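Local structure of transketolase (Campylobacter jejuni, 3L84) at residues A18-K23 with L71-L76; P29-G34 with G65-A70. The protein is a transketolase, a two-chain enzyme of the thiamine diphosphate-dependent family, with thiamine diphosphate binding and pyrimidine binding domains and a transketolase-like C-terminal domain in each chain. One frame throughout, in Å; residues are numbered along the deposited sequence.

Contact 1 of 2, residues A18-K23 with L71-L76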
loop_
_atom_site.group_PDB
_atom_site.type_symbol
_atom_site.label_atom_id
_atom_site.label_comp_id
_atom_site.label_asym_id
_atom_site.label_seq_id
_atom_site.Cartn_x
_atom_site.Cartn_y
_atom_site.Cartn_z
ATOM N N ALA A 18 -23.860 1.834 -23.427
ATOM C CA ALA A 18 -23.129 1.542 -24.643
ATOM C C ALA A 18 -22.930 2.778 -25.505
ATOM O O ALA A 18 -21.848 3.001 -26.042
ATOM C CB ALA A 18 -23.866 0.441 -25.443
ATOM N N ASP A 19 -23.993 3.555 -25.648
ATOM C CA ASP A 19 -23.929 4.773 -26.442
ATOM C C ASP A 19 -22.967 5.793 -25.851
ATOM O O ASP A 19 -22.299 6.528 -26.585
ATOM C CB ASP A 19 -25.311 5.429 -26.601
ATOM C CG ASP A 19 -26.288 4.613 -27.468
ATOM O OD1 ASP A 19 -25.851 3.728 -28.245
ATOM O OD2 ASP A 19 -27.517 4.887 -27.436
HETATM N N MSE A 20 -22.940 5.913 -24.532
HETATM C CA MSE A 20 -22.003 6.817 -23.846
HETATM C C MSE A 20 -20.555 6.481 -24.096
HETATM O O MSE A 20 -19.760 7.295 -24.390
HETATM C CB MSE A 20 -22.229 6.796 -22.327
HETATM C CG MSE A 20 -23.474 7.420 -21.928
HETATM SE SE MSE A 20 -23.989 6.990 -20.081
HETATM C CE MSE A 20 -22.445 7.634 -19.493
ATOM N N VAL A 21 -20.252 5.213 -23.967
ATOM C CA VAL A 21 -18.912 4.723 -24.208
ATOM C C VAL A 21 -18.525 4.906 -25.675
ATOM O O VAL A 21 -17.417 5.317 -26.009
ATOM C CB VAL A 21 -18.814 3.231 -23.807
ATOM C CG1 VAL A 21 -17.487 2.592 -24.281
ATOM C CG2 VAL A 21 -18.952 3.121 -22.294
ATOM N N GLN A 22 -19.459 4.637 -26.582
ATOM C CA GLN A 22 -19.163 4.716 -27.997
ATOM C C GLN A 22 -18.888 6.166 -28.418
ATOM O O GLN A 22 -17.928 6.426 -29.147
ATOM C CB GLN A 22 -20.300 4.121 -28.812
ATOM C CG GLN A 22 -19.952 3.784 -30.229
ATOM C CD GLN A 22 -18.899 2.710 -30.307
ATOM O OE1 GLN A 22 -18.951 1.729 -29.561
ATOM N NE2 GLN A 22 -17.924 2.880 -31.215
ATOM N N LYS A 23 -19.675 7.109 -27.899
ATOM C CA LYS A 23 -19.493 8.521 -28.227
ATOM C C LYS A 23 -18.153 9.012 -27.702
ATOM O O LYS A 23 -17.460 9.790 -28.373
ATOM C CB LYS A 23 -20.661 9.358 -27.696
ATOM C CG LYS A 23 -20.597 10.840 -28.113
ATOM C CD LYS A 23 -21.907 11.548 -27.718
ATOM C CE LYS A 23 -21.929 13.009 -28.171
ATOM N NZ LYS A 23 -20.872 13.871 -27.542
ATOM N N LEU A 71 -22.976 2.914 -16.329
ATOM C CA LEU A 71 -24.229 2.347 -15.825
ATOM C C LEU A 71 -24.763 3.163 -14.648
ATOM O O LEU A 71 -25.962 3.445 -14.557
ATOM C CB LEU A 71 -24.039 0.890 -15.390
ATOM C CG LEU A 71 -25.282 0.168 -14.881
ATOM C CD1 LEU A 71 -26.315 0.013 -15.994
ATOM C CD2 LEU A 71 -24.951 -1.232 -14.257
ATOM N N LEU A 72 -23.872 3.533 -13.717
ATOM C CA LEU A 72 -24.267 4.390 -12.605
ATOM C C LEU A 72 -24.839 5.705 -13.103
ATOM O O LEU A 72 -25.907 6.128 -12.668
ATOM C CB LEU A 72 -23.103 4.644 -11.656
ATOM C CG LEU A 72 -23.367 5.588 -10.471
ATOM C CD1 LEU A 72 -24.482 5.123 -9.597
ATOM C CD2 LEU A 72 -22.063 5.761 -9.711
ATOM N N TYR A 73 -24.145 6.353 -14.032
ATOM C CA TYR A 73 -24.621 7.638 -14.546
ATOM C C TYR A 73 -25.968 7.494 -15.263
ATOM O O TYR A 73 -26.844 8.341 -15.113
ATOM C CB TYR A 73 -23.589 8.209 -15.516
ATOM C CG TYR A 73 -22.245 8.535 -14.919
ATOM C CD1 TYR A 73 -22.104 8.889 -13.614
ATOM C CD2 TYR A 73 -21.099 8.498 -15.696
ATOM C CE1 TYR A 73 -20.847 9.203 -13.086
ATOM C CE2 TYR A 73 -19.863 8.823 -15.203
ATOM C CZ TYR A 73 -19.722 9.146 -13.904
ATOM O OH TYR A 73 -18.474 9.466 -13.379
ATOM N N SER A 74 -26.132 6.421 -16.020
ATOM C CA SER A 74 -27.414 6.173 -16.675
ATOM C C SER A 74 -28.548 6.089 -15.650
ATOM O O SER A 74 -29.609 6.719 -15.820
ATOM C CB SER A 74 -27.342 4.892 -17.471
ATOM O OG SER A 74 -26.433 4.944 -18.569
ATOM N N PHE A 75 -28.305 5.316 -14.585
ATOM C CA PHE A 75 -29.283 5.143 -13.518
ATOM C C PHE A 75 -29.580 6.455 -12.787
ATOM O O PHE A 75 -30.737 6.768 -12.511
ATOM C CB PHE A 75 -28.788 4.076 -12.552
ATOM C CG PHE A 75 -29.661 3.908 -11.344
ATOM C CD1 PHE A 75 -30.944 3.430 -11.476
ATOM C CD2 PHE A 75 -29.232 4.313 -10.103
ATOM C CE1 PHE A 75 -31.777 3.314 -10.361
ATOM C CE2 PHE A 75 -30.064 4.178 -8.993
ATOM C CZ PHE A 75 -31.320 3.671 -9.140
ATOM N N LEU A 76 -28.556 7.252 -12.495
ATOM C CA LEU A 76 -28.796 8.542 -11.806
ATOM C C LEU A 76 -29.631 9.467 -12.685
ATOM O O LEU A 76 -30.585 10.112 -12.216
ATOM C CB LEU A 76 -27.482 9.207 -11.416
ATOM C CG LEU A 76 -26.627 8.463 -10.406
ATOM C CD1 LEU A 76 -25.285 9.193 -10.153
ATOM C CD2 LEU A 76 -27.354 8.259 -9.061
#
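A single long side chain, Met20, bridges two helices here in a buried, largely apolar contact within the thiamine diphosphate binding domain of the transketolase fold. Helix 3-24 contributes Met20, a selenomethionine, and helix 69-79 receives it on Tyr73 and Ser74. The nearest CA atoms, those of Met20 and Ser74, are 9.0 Å apart, and the distance is covered by the reach of the Met20 chain. Met20 is modelled in two conformers; in the one described, it leaves the helix with CG beside the backbone N, runs extended through the next torsion, and bends at the selenium (chi3 57°), which turns CE toward Tyr73. The side chains of Met20 and Tyr73 then cross at about a right angle, the methyl lying at the ring edge, near the ring plane. No hydrogen bond spans the two segments; the polar ends bond elsewhere, Tyr73 OH to Pro99 O and Ser74 OG to Ala70 O one turn back in its own helix. Phe91 and Phe280, both from loops, also touch Met20. In this conformer the last two atoms of the chain meet different residues: Met20 SE makes van der Waals contact with Ser74 OG at 3.5 Å, while Met20 CE sits 4.1 Å from Tyr73 CD2.

Contact 2 of 2, residues P29-G34 with G65-A70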
loop_
_atom_site.group_PDB
_atom_site.type_symbol
_atom_site.label_atom_id
_atom_site.label_comp_id
_atom_site.label_asym_id
_atom_site.label_seq_id
_atom_site.Cartn_x
_atom_site.Cartn_y
_atom_site.Cartn_z
ATOM N N PRO A 29 -17.877 -0.923 -21.399
ATOM C CA PRO A 29 -19.301 -1.233 -21.628
ATOM C C PRO A 29 -19.741 -2.629 -21.180
ATOM O O PRO A 29 -20.952 -2.864 -20.999
ATOM C CB PRO A 29 -19.412 -1.136 -23.148
ATOM C CG PRO A 29 -18.079 -1.581 -23.615
ATOM C CD PRO A 29 -17.066 -1.124 -22.610
ATOM N N GLY A 30 -18.790 -3.550 -21.028
ATOM C CA GLY A 30 -19.140 -4.946 -20.778
ATOM C C GLY A 30 -19.831 -5.194 -19.463
ATOM O O GLY A 30 -20.858 -5.880 -19.421
ATOM N N ALA A 31 -19.259 -4.658 -18.396
ATOM C CA ALA A 31 -19.908 -4.783 -17.081
ATOM C C ALA A 31 -21.268 -4.079 -16.973
ATOM O O ALA A 31 -22.196 -4.654 -16.422
ATOM C CB ALA A 31 -18.951 -4.406 -15.939
ATOM N N PRO A 32 -21.410 -2.854 -17.505
ATOM C CA PRO A 32 -22.750 -2.254 -17.542
ATOM C C PRO A 32 -23.799 -3.172 -18.146
ATOM O O PRO A 32 -24.901 -3.307 -17.616
ATOM C CB PRO A 32 -22.520 -1.001 -18.362
ATOM C CG PRO A 32 -21.100 -0.595 -17.912
ATOM C CD PRO A 32 -20.344 -1.885 -17.803
ATOM N N LEU A 33 -23.459 -3.803 -19.275
ATOM C CA LEU A 33 -24.387 -4.720 -19.929
ATOM C C LEU A 33 -24.633 -5.967 -19.088
ATOM O O LEU A 33 -25.766 -6.456 -19.037
ATOM C CB LEU A 33 -23.910 -5.091 -21.341
ATOM C CG LEU A 33 -24.439 -4.205 -22.465
ATOM C CD1 LEU A 33 -24.079 -2.726 -22.274
ATOM C CD2 LEU A 33 -23.915 -4.700 -23.798
ATOM N N GLY A 34 -23.604 -6.460 -18.420
ATOM C CA GLY A 34 -23.729 -7.624 -17.557
ATOM C C GLY A 34 -24.543 -7.366 -16.312
ATOM O O GLY A 34 -25.164 -8.287 -15.808
ATOM N N GLY A 65 -16.552 -1.436 -8.591
ATOM C CA GLY A 65 -15.933 -1.403 -9.897
ATOM C C GLY A 65 -16.311 -0.080 -10.530
ATOM O O GLY A 65 -17.295 0.003 -11.277
ATOM N N GLY A 66 -15.538 0.962 -10.245
ATOM C CA GLY A 66 -15.848 2.317 -10.738
ATOM C C GLY A 66 -15.788 2.380 -12.243
ATOM O O GLY A 66 -16.366 3.284 -12.843
ATOM N N HIS A 67 -15.118 1.425 -12.865
ATOM C CA HIS A 67 -15.107 1.310 -14.321
ATOM C C HIS A 67 -16.496 1.218 -14.909
ATOM O O HIS A 67 -16.649 1.587 -16.067
ATOM C CB HIS A 67 -14.221 0.162 -14.809
ATOM C CG HIS A 67 -14.593 -1.157 -14.245
ATOM N ND1 HIS A 67 -15.517 -2.000 -14.819
ATOM C CD2 HIS A 67 -14.197 -1.750 -13.101
ATOM C CE1 HIS A 67 -15.629 -3.088 -14.067
ATOM N NE2 HIS A 67 -14.859 -2.943 -13.002
ATOM N N ALA A 68 -17.487 0.741 -14.151
ATOM C CA ALA A 68 -18.863 0.643 -14.612
ATOM C C ALA A 68 -19.665 1.946 -14.450
ATOM O O ALA A 68 -20.909 1.937 -14.414
ATOM C CB ALA A 68 -19.552 -0.561 -13.914
ATOM N N SER A 69 -18.945 3.055 -14.381
ATOM C CA SER A 69 -19.509 4.384 -14.243
ATOM C C SER A 69 -20.634 4.695 -15.221
ATOM O O SER A 69 -21.576 5.363 -14.835
ATOM C CB SER A 69 -18.388 5.404 -14.385
ATOM O OG SER A 69 -17.748 5.234 -15.625
ATOM N N ALA A 70 -20.553 4.239 -16.475
ATOM C CA ALA A 70 -21.605 4.596 -17.406
ATOM C C ALA A 70 -22.968 4.081 -16.941
ATOM O O ALA A 70 -24.003 4.709 -17.136
ATOM C CB ALA A 70 -21.285 4.055 -18.815
#
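Small aliphatic groups and the edge of one imidazole make up the contact in which Ala31 and Pro32, near the beginning of helix 30-42, meet His67 and Ala68 in the loop joining strand 60-63 to helix 69-79 of the thiamine diphosphate binding domain. Van der Waals contact between aliphatic carbons comes first. The Pro32 ring lies against Ala68, with CD 4.2 Å from Ala68 CB and CG equally near Ala68 CA, while Ala31 CB stands 4.4 Å from the same Ala68 CB. Such short groups let the chains come close: the CA atoms of Pro32 and Ala68 are 5.7 Å apart. A second kind of contact is aliphatic to aromatic. Ala31 CB approaches the edge of the His67 imidazole, near the ring plane, 4.0 Å from CE1. With chi1 at 57°, the His67 ring folds back so that Gly65 O lies 4.0 Å above one face, offset toward the rim. No hydrogen bond crosses between the segments; within 65-70, Ala68 N bonds to Gly65 O, and Ala68 is the N-cap residue of helix 69-79. Around this pair, His28 and His256 meet the His67 ring, Ser17 of helix 3-24 touches both Pro32 and Ala70, and strand 60-63 is an outermost strand, within this chain, of the five-stranded parallel sheet.

Both contacts are buried, and both use helix 69-79, contact 1 farther along it and contact 2 at its start; their centres lie about 9 Å apart. Contact 2 is nested inside the chain loop that contact 1 closes, and the partner helices 3-24 and 30-42 are consecutive. Neither has a hydrogen bond across it, but the means differ: one long side chain spans a 9.0 Å separation of the Met20 and Ser74 CA atoms in contact 1, whereas in contact 2 short groups allow close approach beside a histidine that is partly exposed. They also touch each other, Leu71 CB lying 3.8 Å from Pro32 CB and Val21 CG2 4.3 Å from Ala70 CB, joining the three helices in one buried region.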